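PDB 2HZG: mandelate racemase/muconate lactonizing enzyme/Enolase superfamily from Rhodobacter sphaeroides, which belongs to the enolase superfamily, pairing an N-terminal capping domain with a TIM-barrel-like C-terminal domain that here binds a sodium ion. Local coordinates for residues 9-14 against 30-35; 249-254 against 273-278; 121-126 against 315-320; 21-26 against 333-338; 53-58 against 65-70. All blocks are in the same frame, centred on the assembly; numbering follows the deposited sequence. Where two conformers were deposited one is given.

Contact 1. Residues 9-14 against 30-35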
# COMPACT_ATOMS: atom_id res chain seq x y z
N ASP A 9 -14.11 10.32 -16.01
CA ASP A 9 -13.04 10.58 -16.95
C ASP A 9 -11.77 10.95 -16.21
O ASP A 9 -11.78 11.78 -15.28
CB ASP A 9 -13.42 11.67 -17.95
CG ASP A 9 -14.56 11.23 -18.85
OD1 ASP A 9 -14.41 10.17 -19.51
OD2 ASP A 9 -15.60 11.91 -18.84
N LEU A 10 -10.69 10.31 -16.65
CA LEU A 10 -9.39 10.38 -16.01
C LEU A 10 -8.40 11.09 -16.92
O LEU A 10 -8.14 10.63 -18.03
CB LEU A 10 -8.89 8.96 -15.73
CG LEU A 10 -9.82 8.01 -14.95
CD1 LEU A 10 -9.10 6.66 -14.62
CD2 LEU A 10 -10.35 8.66 -13.67
N PHE A 11 -7.83 12.18 -16.41
CA PHE A 11 -6.92 13.04 -17.17
C PHE A 11 -5.52 12.97 -16.59
O PHE A 11 -5.27 13.47 -15.50
CB PHE A 11 -7.43 14.49 -17.12
CG PHE A 11 -8.77 14.67 -17.79
CD1 PHE A 11 -8.83 15.10 -19.12
CD2 PHE A 11 -9.96 14.40 -17.11
CE1 PHE A 11 -10.05 15.28 -19.76
CE2 PHE A 11 -11.20 14.57 -17.74
CZ PHE A 11 -11.24 15.01 -19.07
N TYR A 12 -4.61 12.34 -17.33
CA TYR A 12 -3.20 12.26 -16.94
C TYR A 12 -2.57 13.57 -17.41
O TYR A 12 -2.46 13.81 -18.60
CB TYR A 12 -2.54 11.05 -17.63
CG TYR A 12 -1.10 10.70 -17.24
CD1 TYR A 12 -0.28 11.57 -16.50
CD2 TYR A 12 -0.54 9.48 -17.66
CE1 TYR A 12 1.05 11.22 -16.17
CE2 TYR A 12 0.77 9.12 -17.34
CZ TYR A 12 1.57 9.98 -16.60
OH TYR A 12 2.87 9.60 -16.30
N LEU A 13 -2.19 14.44 -16.46
CA LEU A 13 -1.55 15.69 -16.83
C LEU A 13 -0.08 15.65 -16.46
O LEU A 13 0.27 15.07 -15.43
CB LEU A 13 -2.22 16.88 -16.14
CG LEU A 13 -3.72 17.07 -16.39
CD1 LEU A 13 -4.15 18.41 -15.79
CD2 LEU A 13 -4.04 16.99 -17.88
N SER A 14 0.77 16.29 -17.26
CA SER A 14 2.19 16.37 -16.92
C SER A 14 2.83 17.65 -17.44
O SER A 14 2.51 18.10 -18.53
CB SER A 14 2.95 15.15 -17.50
OG SER A 14 4.30 15.12 -17.05
N LEU A 30 -6.24 13.93 -12.75
CA LEU A 30 -7.51 14.59 -12.43
C LEU A 30 -8.67 13.67 -12.78
O LEU A 30 -8.59 12.86 -13.69
CB LEU A 30 -7.63 15.93 -13.17
CG LEU A 30 -6.64 17.06 -12.86
CD1 LEU A 30 -7.14 18.35 -13.50
CD2 LEU A 30 -6.45 17.28 -11.36
N VAL A 31 -9.75 13.80 -12.03
CA VAL A 31 -10.87 12.88 -12.16
C VAL A 31 -12.12 13.72 -12.28
O VAL A 31 -12.43 14.51 -11.39
CB VAL A 31 -11.02 11.96 -10.90
CG1 VAL A 31 -12.22 11.03 -11.07
CG2 VAL A 31 -9.74 11.12 -10.63
N ARG A 32 -12.83 13.55 -13.39
CA ARG A 32 -14.11 14.23 -13.56
C ARG A 32 -15.21 13.19 -13.51
O ARG A 32 -15.26 12.29 -14.35
CB ARG A 32 -14.17 14.99 -14.91
CG ARG A 32 -15.47 15.81 -15.08
CD ARG A 32 -15.60 16.45 -16.46
NE ARG A 32 -15.52 15.47 -17.54
CZ ARG A 32 -15.06 15.72 -18.76
NH1 ARG A 32 -14.63 16.95 -19.09
NH2 ARG A 32 -15.03 14.74 -19.66
N VAL A 33 -16.09 13.31 -12.52
CA VAL A 33 -17.22 12.40 -12.39
C VAL A 33 -18.47 13.14 -12.90
O VAL A 33 -18.66 14.33 -12.59
CB VAL A 33 -17.41 11.94 -10.92
CG1 VAL A 33 -18.63 11.02 -10.79
CG2 VAL A 33 -16.14 11.23 -10.40
N ALA A 34 -19.29 12.44 -13.68
CA ALA A 34 -20.58 12.97 -14.14
C ALA A 34 -21.71 12.09 -13.63
O ALA A 34 -21.66 10.86 -13.76
CB ALA A 34 -20.64 13.06 -15.69
N ALA A 35 -22.73 12.71 -13.06
CA ALA A 35 -23.94 12.00 -12.66
C ALA A 35 -25.12 12.83 -13.13
O ALA A 35 -25.43 13.87 -12.55
CB ALA A 35 -23.98 11.81 -11.14
O HOH W 1 -16.84 12.91 -16.74
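Asp9 and Arg32 carry the polar end of this pairing. Their side chains run alongside each other on one face of the sheet, and Arg32 NH2 donates to Asp9 OD2 at 3.0 Å in a nearly straight salt bridge (168°). OD2 lies at the edge of the guanidinium, in its plane, while the carboxylate stands almost perpendicular to it and is met at OD2 from above its own plane. A water ties the pair to the backbone: it donates to Asp9 OD2 at 2.6 Å and to Arg32 O, and accepts from Arg32 NE. With CG anti to the backbone N (chi1 -176°) and a bend at chi3, the arginine chain folds back so that one guanidinium face rests on the rim of the Phe11 ring, NH2 lying 3.8 Å from CZ.

Underneath are two antiparallel strands of the N-terminal capping domain's three-stranded sheet. Asp9 with Arg32 and Phe11 with Leu30 are hydrogen-bonded pairs, each closed by two backbone bonds. Leu10 with Val31 is the non-hydrogen-bonded pair between them, and its side chains turn to the other face, where Leu10 CD2 sits 4.0 Å from both Val31 methyls. Farther along the Arg32 face, Leu13 CD1 meets Leu30 CD1 at 3.8 Å.

Strand 38-44 continues the sheet beyond 30-35, and Trp41 packs against both the Phe11 ring and Arg32. On the Leu10 and Val31 face, Met102 of helix 99-118 touches both side chains, while Ile52 and Phe55 of helix 48-56 pack on Leu10.

Contact 2. Residues 249-254 against 273-278. With NA (sodium ion), chain C.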
# COMPACT_ATOMS: atom_id res chain seq x y z
N ARG A 249 9.21 18.60 17.60
CA ARG A 249 8.25 17.50 17.62
C ARG A 249 8.31 16.71 16.33
O ARG A 249 8.87 17.19 15.35
CB ARG A 249 6.85 18.05 17.92
CG ARG A 249 6.81 18.63 19.35
CD ARG A 249 5.61 19.53 19.54
NE ARG A 249 4.38 18.74 19.65
CZ ARG A 249 3.16 19.27 19.73
NH1 ARG A 249 3.00 20.59 19.69
NH2 ARG A 249 2.11 18.47 19.83
N ILE A 250 7.77 15.50 16.34
CA ILE A 250 7.78 14.66 15.14
C ILE A 250 6.43 14.79 14.43
O ILE A 250 5.38 14.87 15.08
CB ILE A 250 8.14 13.15 15.46
CG1 ILE A 250 9.42 13.04 16.32
CG2 ILE A 250 8.27 12.33 14.16
CD1 ILE A 250 10.62 13.88 15.87
N ALA A 251 6.48 14.86 13.11
CA ALA A 251 5.26 14.95 12.31
C ALA A 251 5.29 13.91 11.22
O ALA A 251 6.37 13.49 10.78
CB ALA A 251 5.13 16.36 11.68
N GLY A 252 4.12 13.47 10.79
CA GLY A 252 4.03 12.60 9.63
C GLY A 252 2.60 12.23 9.32
O GLY A 252 1.67 12.77 9.93
N GLY A 253 2.43 11.28 8.40
CA GLY A 253 1.12 10.80 8.01
C GLY A 253 0.77 11.02 6.56
O GLY A 253 -0.22 10.46 6.07
N GLU A 254 1.55 11.82 5.84
CA GLU A 254 1.21 12.10 4.44
C GLU A 254 1.22 10.85 3.56
O GLU A 254 0.58 10.82 2.50
CB GLU A 254 2.17 13.12 3.85
CG GLU A 254 3.50 12.51 3.45
CD GLU A 254 4.37 13.54 2.80
OE1 GLU A 254 4.63 13.42 1.60
OE2 GLU A 254 4.76 14.48 3.52
N PHE A 273 2.06 15.99 15.30
CA PHE A 273 1.27 16.53 14.19
C PHE A 273 0.95 15.40 13.22
O PHE A 273 1.84 14.72 12.76
CB PHE A 273 2.05 17.64 13.41
CG PHE A 273 2.42 18.83 14.27
CD1 PHE A 273 1.59 19.96 14.31
CD2 PHE A 273 3.57 18.81 15.05
CE1 PHE A 273 1.92 21.07 15.11
CE2 PHE A 273 3.92 19.91 15.87
CZ PHE A 273 3.09 21.04 15.90
N ILE A 274 -0.34 15.22 12.94
CA ILE A 274 -0.77 14.26 11.91
C ILE A 274 -1.10 15.06 10.65
O ILE A 274 -1.78 16.09 10.71
CB ILE A 274 -1.94 13.35 12.39
CG1 ILE A 274 -2.28 12.25 11.36
CG2 ILE A 274 -3.22 14.17 12.72
CD1 ILE A 274 -1.29 11.08 11.29
N GLN A 275 -0.57 14.62 9.52
CA GLN A 275 -0.62 15.37 8.28
C GLN A 275 -1.18 14.47 7.21
O GLN A 275 -0.63 13.41 6.91
CB GLN A 275 0.77 15.88 7.88
CG GLN A 275 1.51 16.61 9.00
CD GLN A 275 2.97 16.84 8.69
OE1 GLN A 275 3.72 15.89 8.43
NE2 GLN A 275 3.39 18.10 8.73
N ILE A 276 -2.29 14.90 6.63
CA ILE A 276 -3.06 14.01 5.77
C ILE A 276 -3.27 14.60 4.39
O ILE A 276 -3.65 15.75 4.23
CB ILE A 276 -4.44 13.66 6.40
CG1 ILE A 276 -4.25 12.99 7.78
CG2 ILE A 276 -5.31 12.86 5.41
CD1 ILE A 276 -3.57 11.62 7.75
N ASP A 277 -2.99 13.76 3.39
CA ASP A 277 -3.23 14.10 2.01
C ASP A 277 -4.53 13.43 1.56
O ASP A 277 -4.59 12.21 1.45
CB ASP A 277 -2.06 13.62 1.14
CG ASP A 277 -2.05 14.29 -0.20
OD1 ASP A 277 -3.08 14.27 -0.89
OD2 ASP A 277 -1.01 14.85 -0.61
N CYS A 278 -5.57 14.23 1.31
CA CYS A 278 -6.85 13.68 0.77
C CYS A 278 -6.67 12.97 -0.57
O CYS A 278 -7.44 12.09 -0.90
CB CYS A 278 -7.91 14.77 0.65
SG CYS A 278 -8.48 15.20 2.26
NA NA C . 6.06 16.21 3.39
O HOH W 2 -2.29 10.98 4.04
O HOH W 3 3.75 13.87 6.47
O HOH W 4 6.02 15.55 1.02
O HOH W 5 7.87 14.02 3.49
O HOH W 6 5.18 18.40 2.37
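One face of the Arg249 guanidinium is met by Phe273 CE2, 3.8 Å above the guanidinium plane and offset toward its rim. Guanidinium and ring planes are inclined at 45°, an oblique overlap; Ile250 O lies at the ring edge, and Trp225, on strand 225-227 beyond 249-252, meets the same ring. Ala251 CB fills in beside Phe273 CB and against one face of the Gln275 amide, 3.6 Å from OE1.

Strands 249-252 and 273-276 are parallel neighbours in the TIM-barrel-like domain, joined through helix 259-268 as a beta-alpha-beta crossover. Gly252 N donates to Phe273 O at 3.3 Å, and Gln275 N to Gly252 O at 2.9 Å. Beyond them Gly253 takes a backbone conformation (phi 118°) that suits glycine.

At this C-terminal end of the strands, Glu254 OE2 binds the sodium ion at 2.2 Å, with Asp199 and Glu227 completing the protein ligands. Glu254 OE1 pairs with Arg280. One water accepts from Glu254 N and lies 2.8 Å from Gln275 OE1, within reach of Glu254 OE2 as well. The sodium ion probably offsets part of the negative charge of the three carboxylates gathered round it, and Arg280 probably offsets more.

Contact 3. Residues 121-126 against 315-320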
# COMPACT_ATOMS: atom_id res chain seq x y z
N PRO A 121 -20.80 23.95 0.35
CA PRO A 121 -19.40 23.56 0.40
C PRO A 121 -19.25 22.14 0.94
O PRO A 121 -20.06 21.69 1.75
CB PRO A 121 -18.76 24.59 1.34
CG PRO A 121 -19.85 25.19 2.11
CD PRO A 121 -21.13 25.03 1.29
N ALA A 122 -18.21 21.46 0.48
CA ALA A 122 -17.94 20.10 0.87
C ALA A 122 -17.82 19.97 2.38
O ALA A 122 -18.33 19.01 2.95
CB ALA A 122 -16.67 19.57 0.16
N TRP A 123 -17.19 20.96 3.03
CA TRP A 123 -17.04 20.91 4.51
C TRP A 123 -18.38 20.92 5.24
O TRP A 123 -18.49 20.37 6.32
CB TRP A 123 -16.17 22.04 5.08
CG TRP A 123 -16.55 23.45 4.65
CD1 TRP A 123 -16.00 24.17 3.62
CD2 TRP A 123 -17.53 24.32 5.25
NE1 TRP A 123 -16.58 25.42 3.54
CE2 TRP A 123 -17.52 25.54 4.53
CE3 TRP A 123 -18.42 24.19 6.34
CZ2 TRP A 123 -18.36 26.61 4.86
CZ3 TRP A 123 -19.27 25.24 6.64
CH2 TRP A 123 -19.23 26.45 5.91
N ALA A 124 -19.38 21.60 4.66
CA ALA A 124 -20.73 21.60 5.23
C ALA A 124 -21.32 20.21 5.08
O ALA A 124 -21.91 19.70 6.01
CB ALA A 124 -21.61 22.66 4.56
N LEU A 125 -21.13 19.60 3.92
CA LEU A 125 -21.59 18.23 3.69
C LEU A 125 -20.87 17.23 4.59
O LEU A 125 -21.46 16.23 4.98
CB LEU A 125 -21.47 17.85 2.22
CG LEU A 125 -22.35 18.58 1.19
CD1 LEU A 125 -22.02 18.10 -0.23
CD2 LEU A 125 -23.85 18.42 1.48
N LEU A 126 -19.61 17.51 4.93
CA LEU A 126 -18.82 16.70 5.87
C LEU A 126 -19.27 16.84 7.30
O LEU A 126 -18.88 16.05 8.16
CB LEU A 126 -17.34 17.06 5.80
CG LEU A 126 -16.42 16.43 4.77
CD1 LEU A 126 -15.00 16.94 5.08
CD2 LEU A 126 -16.49 14.87 4.78
N SER A 315 -7.82 19.07 0.79
CA SER A 315 -7.12 18.70 2.02
C SER A 315 -7.38 19.66 3.18
O SER A 315 -7.06 19.34 4.32
CB SER A 315 -5.63 18.46 1.76
OG SER A 315 -5.40 17.20 1.07
N LEU A 316 -7.98 20.82 2.90
CA LEU A 316 -8.45 21.73 3.96
C LEU A 316 -9.82 21.30 4.48
O LEU A 316 -10.13 21.51 5.66
CB LEU A 316 -8.52 23.17 3.46
CG LEU A 316 -7.19 23.86 3.11
CD1 LEU A 316 -7.41 25.29 2.61
CD2 LEU A 316 -6.32 23.87 4.34
N GLN A 317 -10.65 20.71 3.61
CA GLN A 317 -12.02 20.32 4.01
C GLN A 317 -12.08 19.55 5.34
O GLN A 317 -12.87 19.90 6.20
CB GLN A 317 -12.74 19.51 2.91
CG GLN A 317 -12.79 20.15 1.50
CD GLN A 317 -13.59 21.44 1.44
OE1 GLN A 317 -14.52 21.67 2.24
NE2 GLN A 317 -13.23 22.30 0.50
N PRO A 318 -11.23 18.51 5.54
CA PRO A 318 -11.39 17.68 6.74
C PRO A 318 -11.12 18.36 8.09
O PRO A 318 -11.43 17.78 9.14
CB PRO A 318 -10.37 16.56 6.52
CG PRO A 318 -10.12 16.57 5.02
CD PRO A 318 -10.13 18.00 4.70
N PHE A 319 -10.51 19.54 8.08
CA PHE A 319 -10.31 20.26 9.34
C PHE A 319 -10.81 21.70 9.28
O PHE A 319 -10.45 22.51 10.13
CB PHE A 319 -8.86 20.12 9.89
CG PHE A 319 -7.76 20.91 9.15
CD1 PHE A 319 -6.96 21.82 9.85
CD2 PHE A 319 -7.47 20.68 7.79
CE1 PHE A 319 -5.92 22.51 9.23
CE2 PHE A 319 -6.45 21.37 7.15
CZ PHE A 319 -5.65 22.29 7.87
N ALA A 320 -11.68 21.98 8.30
CA ALA A 320 -12.25 23.32 8.12
C ALA A 320 -12.92 23.82 9.40
O ALA A 320 -12.76 24.97 9.79
CB ALA A 320 -13.26 23.32 6.97
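Trp123 and Gln317 run across each other at about a right angle, yet their flat groups are nearly coplanar, the indole and amide planes differing by only 5°. The amide oxygen therefore arrives at the indole edge: Gln317 OE1 lies 3.2 Å from Trp123 CD1. It is also 2.9 Å from Trp123 N. A bend at chi2 (-65°) turns the glutamine end toward this helix and over the methyl of Ala122, whose CB is 3.7 Å from OE1. Gln317 NE2 is hydrogen-bonded to Ser313 OG.

Pro121 CG and Ala124 CB lie over one face of the indole, while Trp123 CB packs on Ala320 CB at 3.7 Å. Leu126 approaches from the next turn, its CD1 resting 3.8 Å from Gln317 O.

The contact joins the short helix 122-125, in the N-terminal family region, to residues 317-320, which follow on from helix 309-316 of the barrel region. Leu284 of helix 284-297 touches Ala122, Leu126 and Gln317. Trp123 NE1 reaches Pro357 O. The Gln317 amide oxygen lies beside the N-terminal turn of helix 122-125, where the helix end would probably favour its partial negative charge.

Contact 4. Residues 21-26 against 333-338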
# COMPACT_ATOMS: atom_id res chain seq x y z
N ALA A 21 13.45 15.91 -8.63
CA ALA A 21 12.97 16.57 -7.41
C ALA A 21 11.78 15.78 -6.82
O ALA A 21 10.94 15.26 -7.58
CB ALA A 21 12.54 17.98 -7.70
N ALA A 22 11.71 15.72 -5.48
CA ALA A 22 10.59 15.08 -4.77
C ALA A 22 9.42 16.06 -4.70
O ALA A 22 9.05 16.57 -3.63
CB ALA A 22 11.02 14.66 -3.37
N ASP A 23 8.83 16.30 -5.86
CA ASP A 23 7.92 17.41 -6.05
C ASP A 23 6.72 16.86 -6.80
O ASP A 23 6.81 16.61 -7.99
CB ASP A 23 8.62 18.52 -6.87
CG ASP A 23 7.70 19.70 -7.21
OD1 ASP A 23 6.49 19.66 -6.88
OD2 ASP A 23 8.19 20.68 -7.81
N GLY A 24 5.62 16.64 -6.07
CA GLY A 24 4.38 16.08 -6.62
C GLY A 24 3.59 17.00 -7.55
O GLY A 24 2.56 16.60 -8.10
N SER A 25 4.04 18.24 -7.72
CA SER A 25 3.32 19.19 -8.58
C SER A 25 3.68 19.06 -10.06
O SER A 25 3.11 19.76 -10.89
CB SER A 25 3.51 20.63 -8.08
OG SER A 25 4.81 21.12 -8.37
N GLN A 26 4.59 18.14 -10.38
CA GLN A 26 5.09 17.99 -11.76
C GLN A 26 4.14 17.25 -12.68
O GLN A 26 4.23 17.37 -13.89
CB GLN A 26 6.44 17.28 -11.77
CG GLN A 26 7.50 17.97 -10.92
CD GLN A 26 8.87 17.32 -11.12
OE1 GLN A 26 9.53 17.57 -12.13
NE2 GLN A 26 9.30 16.50 -10.17
N ALA A 333 5.96 27.18 -4.05
CA ALA A 333 6.65 27.21 -5.35
C ALA A 333 6.22 26.04 -6.25
O ALA A 333 7.07 25.32 -6.79
CB ALA A 333 8.20 27.22 -5.16
N PRO A 334 4.89 25.87 -6.46
CA PRO A 334 4.48 24.71 -7.26
C PRO A 334 4.86 24.87 -8.75
O PRO A 334 5.02 26.00 -9.24
CB PRO A 334 2.96 24.65 -7.07
CG PRO A 334 2.55 26.04 -6.77
CD PRO A 334 3.73 26.71 -6.06
N GLN A 335 5.00 23.74 -9.45
CA GLN A 335 5.14 23.77 -10.90
C GLN A 335 3.93 24.46 -11.53
O GLN A 335 2.85 24.49 -10.96
CB GLN A 335 5.29 22.37 -11.50
CG GLN A 335 6.51 21.61 -11.00
CD GLN A 335 7.81 22.36 -11.21
OE1 GLN A 335 7.99 23.06 -12.21
NE2 GLN A 335 8.71 22.23 -10.26
N GLN A 336 4.14 25.02 -12.72
CA GLN A 336 3.08 25.72 -13.44
C GLN A 336 1.83 24.86 -13.62
O GLN A 336 0.72 25.39 -13.60
CB GLN A 336 3.58 26.20 -14.82
CG GLN A 336 2.63 27.27 -15.43
CD GLN A 336 2.61 28.53 -14.60
OE1 GLN A 336 3.66 29.01 -14.18
NE2 GLN A 336 1.43 29.08 -14.36
N LEU A 337 2.02 23.56 -13.83
CA LEU A 337 0.88 22.65 -13.97
C LEU A 337 -0.08 22.83 -12.82
O LEU A 337 -1.27 23.04 -13.05
CB LEU A 337 1.33 21.17 -14.07
CG LEU A 337 0.22 20.10 -13.95
CD1 LEU A 337 -0.93 20.28 -14.95
CD2 LEU A 337 0.83 18.68 -14.07
N ALA A 338 0.43 22.77 -11.59
CA ALA A 338 -0.41 22.87 -10.39
C ALA A 338 -1.17 24.20 -10.30
O ALA A 338 -2.35 24.22 -9.92
CB ALA A 338 0.42 22.64 -9.13
O HOH W 7 7.69 22.78 -6.22
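Gln335 reaches back from the start of helix 336-340 onto the loop 21-26. Its CB lies 3.4 Å from Ser25 OG, and CG comes closer still to that hydroxyl while packing alongside Gln26 CG at 3.8 Å. A bend at chi2 (-56°) then swings the amide toward Asp23. At the tip NE2 donates to Asp23 OD2 at 2.9 Å; the bond is almost straight (175°), the oxygen lies in the amide plane, and the donor sits nearly in line with the C-O bond. The carboxylate and amide planes are 48° apart.

The backbone of the same glutamine is held too: Gln335 N donates to Ser25 OG at 2.8 Å. That hydroxyl in turn donates a hydrogen bond to Asp23 OD1 at 2.7 Å, and Ser25 N donates to the same oxygen from the same face of the carboxylate. Two donors on OD1, with Gln335 and a water on OD2, fix the rotation of the Asp23 carboxylate; the water also donates to Ala333 O. Around this polar core, Ser25 CB touches Ala338 CB, and Leu337 CD2 packs 3.6 Å from Gln26 O. The Gln26 amide oxygen accepts from Thr19 N.

Residues of the second subunit pack on this loop, Val63 of that chain against Ala22 and His61 of that chain against Gln26. Asp23 OD1 accepting from Ser25 N makes an Asx turn, here in the loop between strands 5-14 and 27-35 of the capping region, docked where the chain passes from barrel strand 327-331 to the N-cap residue Gln335.

Contact 5. Residues 53-58 against 65-70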
# COMPACT_ATOMS: atom_id res chain seq x y z
N ALA A 53 -4.64 2.38 -14.50
CA ALA A 53 -4.68 0.91 -14.60
C ALA A 53 -5.56 0.27 -13.52
O ALA A 53 -6.35 -0.63 -13.83
CB ALA A 53 -3.28 0.31 -14.61
N ALA A 54 -5.47 0.74 -12.28
CA ALA A 54 -6.35 0.31 -11.19
C ALA A 54 -7.83 0.58 -11.50
O ALA A 54 -8.70 -0.20 -11.12
CB ALA A 54 -5.94 0.96 -9.81
N PHE A 55 -8.11 1.68 -12.19
CA PHE A 55 -9.50 2.00 -12.60
C PHE A 55 -10.11 1.05 -13.65
O PHE A 55 -11.30 0.73 -13.56
CB PHE A 55 -9.63 3.45 -13.09
CG PHE A 55 -11.05 3.94 -13.08
CD1 PHE A 55 -11.73 4.09 -11.88
CD2 PHE A 55 -11.73 4.18 -14.27
CE1 PHE A 55 -13.05 4.50 -11.85
CE2 PHE A 55 -13.07 4.60 -14.26
CZ PHE A 55 -13.72 4.75 -13.06
N VAL A 56 -9.31 0.63 -14.63
CA VAL A 56 -9.84 -0.06 -15.81
C VAL A 56 -9.40 -1.51 -16.01
O VAL A 56 -9.83 -2.14 -16.96
CB VAL A 56 -9.49 0.70 -17.14
CG1 VAL A 56 -10.06 2.16 -17.08
CG2 VAL A 56 -7.96 0.71 -17.40
N CYS A 57 -8.51 -2.03 -15.16
CA CYS A 57 -7.90 -3.33 -15.43
C CYS A 57 -8.93 -4.47 -15.52
O CYS A 57 -9.97 -4.41 -14.88
CB CYS A 57 -6.84 -3.68 -14.37
SG CYS A 57 -7.44 -3.66 -12.69
N PRO A 58 -8.62 -5.52 -16.29
CA PRO A 58 -9.44 -6.73 -16.19
C PRO A 58 -9.44 -7.21 -14.73
O PRO A 58 -8.43 -7.08 -14.03
CB PRO A 58 -8.70 -7.74 -17.08
CG PRO A 58 -7.96 -6.90 -18.07
CD PRO A 58 -7.52 -5.69 -17.26
N ARG A 65 -11.14 -6.42 -8.37
CA ARG A 65 -11.81 -5.85 -9.53
C ARG A 65 -11.24 -4.48 -9.82
O ARG A 65 -10.72 -3.83 -8.92
CB ARG A 65 -13.31 -5.72 -9.24
CG ARG A 65 -13.95 -7.03 -8.95
CD ARG A 65 -15.45 -6.93 -8.92
NE ARG A 65 -15.94 -7.76 -7.85
CZ ARG A 65 -17.21 -8.13 -7.69
NH1 ARG A 65 -18.14 -7.72 -8.56
NH2 ARG A 65 -17.55 -8.90 -6.65
N PRO A 66 -11.39 -4.01 -11.08
CA PRO A 66 -11.03 -2.62 -11.38
C PRO A 66 -11.89 -1.68 -10.54
O PRO A 66 -13.06 -1.99 -10.26
CB PRO A 66 -11.40 -2.47 -12.86
CG PRO A 66 -12.49 -3.56 -13.09
CD PRO A 66 -11.93 -4.71 -12.26
N VAL A 67 -11.32 -0.55 -10.13
CA VAL A 67 -12.09 0.41 -9.34
C VAL A 67 -13.43 0.80 -10.01
O VAL A 67 -14.43 0.98 -9.32
CB VAL A 67 -11.23 1.64 -8.94
CG1 VAL A 67 -12.09 2.74 -8.26
CG2 VAL A 67 -10.09 1.20 -8.03
N SER A 68 -13.44 0.91 -11.34
CA SER A 68 -14.63 1.31 -12.10
C SER A 68 -15.87 0.45 -11.84
O SER A 68 -17.00 0.93 -11.94
CB SER A 68 -14.34 1.28 -13.59
OG SER A 68 -14.08 -0.04 -14.02
N ASP A 69 -15.65 -0.83 -11.54
CA ASP A 69 -16.75 -1.78 -11.22
C ASP A 69 -17.58 -1.35 -10.01
O ASP A 69 -18.75 -1.70 -9.91
CB ASP A 69 -16.19 -3.18 -10.93
CG ASP A 69 -15.94 -4.00 -12.20
OD1 ASP A 69 -16.13 -3.49 -13.32
OD2 ASP A 69 -15.54 -5.17 -12.05
N SER A 70 -16.95 -0.64 -9.08
CA SER A 70 -17.61 -0.21 -7.85
C SER A 70 -18.09 1.23 -7.90
O SER A 70 -18.61 1.75 -6.91
CB SER A 70 -16.65 -0.37 -6.67
OG SER A 70 -16.31 -1.74 -6.49
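Phe55 and Ser68 meet where helix 48-56 ends and the chain comes back on itself as a short 3-10 segment, 67-70, within the N-terminal capping domain of the enolase superfamily fold. Hydrogen bonds join carbonyls of the last helical turn to this returning turn. Val67 N donates to Ala54 O at 2.8 Å, and Ser68 N reaches Phe55 O on a lone pair in the carbonyl plane, at 3.1 Å. Ser68 has two conformers; in the one described here OG adds a second, less certain bond to Phe55 O, nearly head-on to the C=O bond at 2.9 Å.

The same serine supplies the CH-pi contact. Its CB stands over one face of the Phe55 ring, 3.7 Å from the centroid and 17° off the normal. Phe55 CG is anti to the backbone N (chi1 -161°), which turns the ring under the serine.

Apolar packing fills in around these bonds. Val67 CB lies 3.9 Å from Phe55 CD1, and both side chains also touch Ile106 of helix 99-118. On the second subunit, Leu49 of that chain packs on Cys57 and Tyr12 of that chain on Pro58. Back within the turn, Pro66 wedges against the helix end, its CB 4.1 Å from Cys57 SG and 3.1 Å from Cys57 O.

Overall arrangement
All five contacts are largely buried, but their chemistry changes with their place. Contacts 1 and 2 are strand pairings, antiparallel in the capping sheet and parallel in the barrel; contact 2 lies closest to the chain's centre and supplies one ligand, Glu254, of the sodium ion site, contact 5 farthest out. Contacts 3 and 4 tie the N-terminal and barrel regions on opposite sides of that centre, the former mainly apolar, the latter polar. Leu13 of contact 1 packs on Leu337 of contact 4, contacts 1 and 5 pack together where the sheet meets helix 48-56, and Cys278 of contact 2 meets Ser315 and Pro318 of contact 3. Contacts 1, 4 and 5 touch the second subunit.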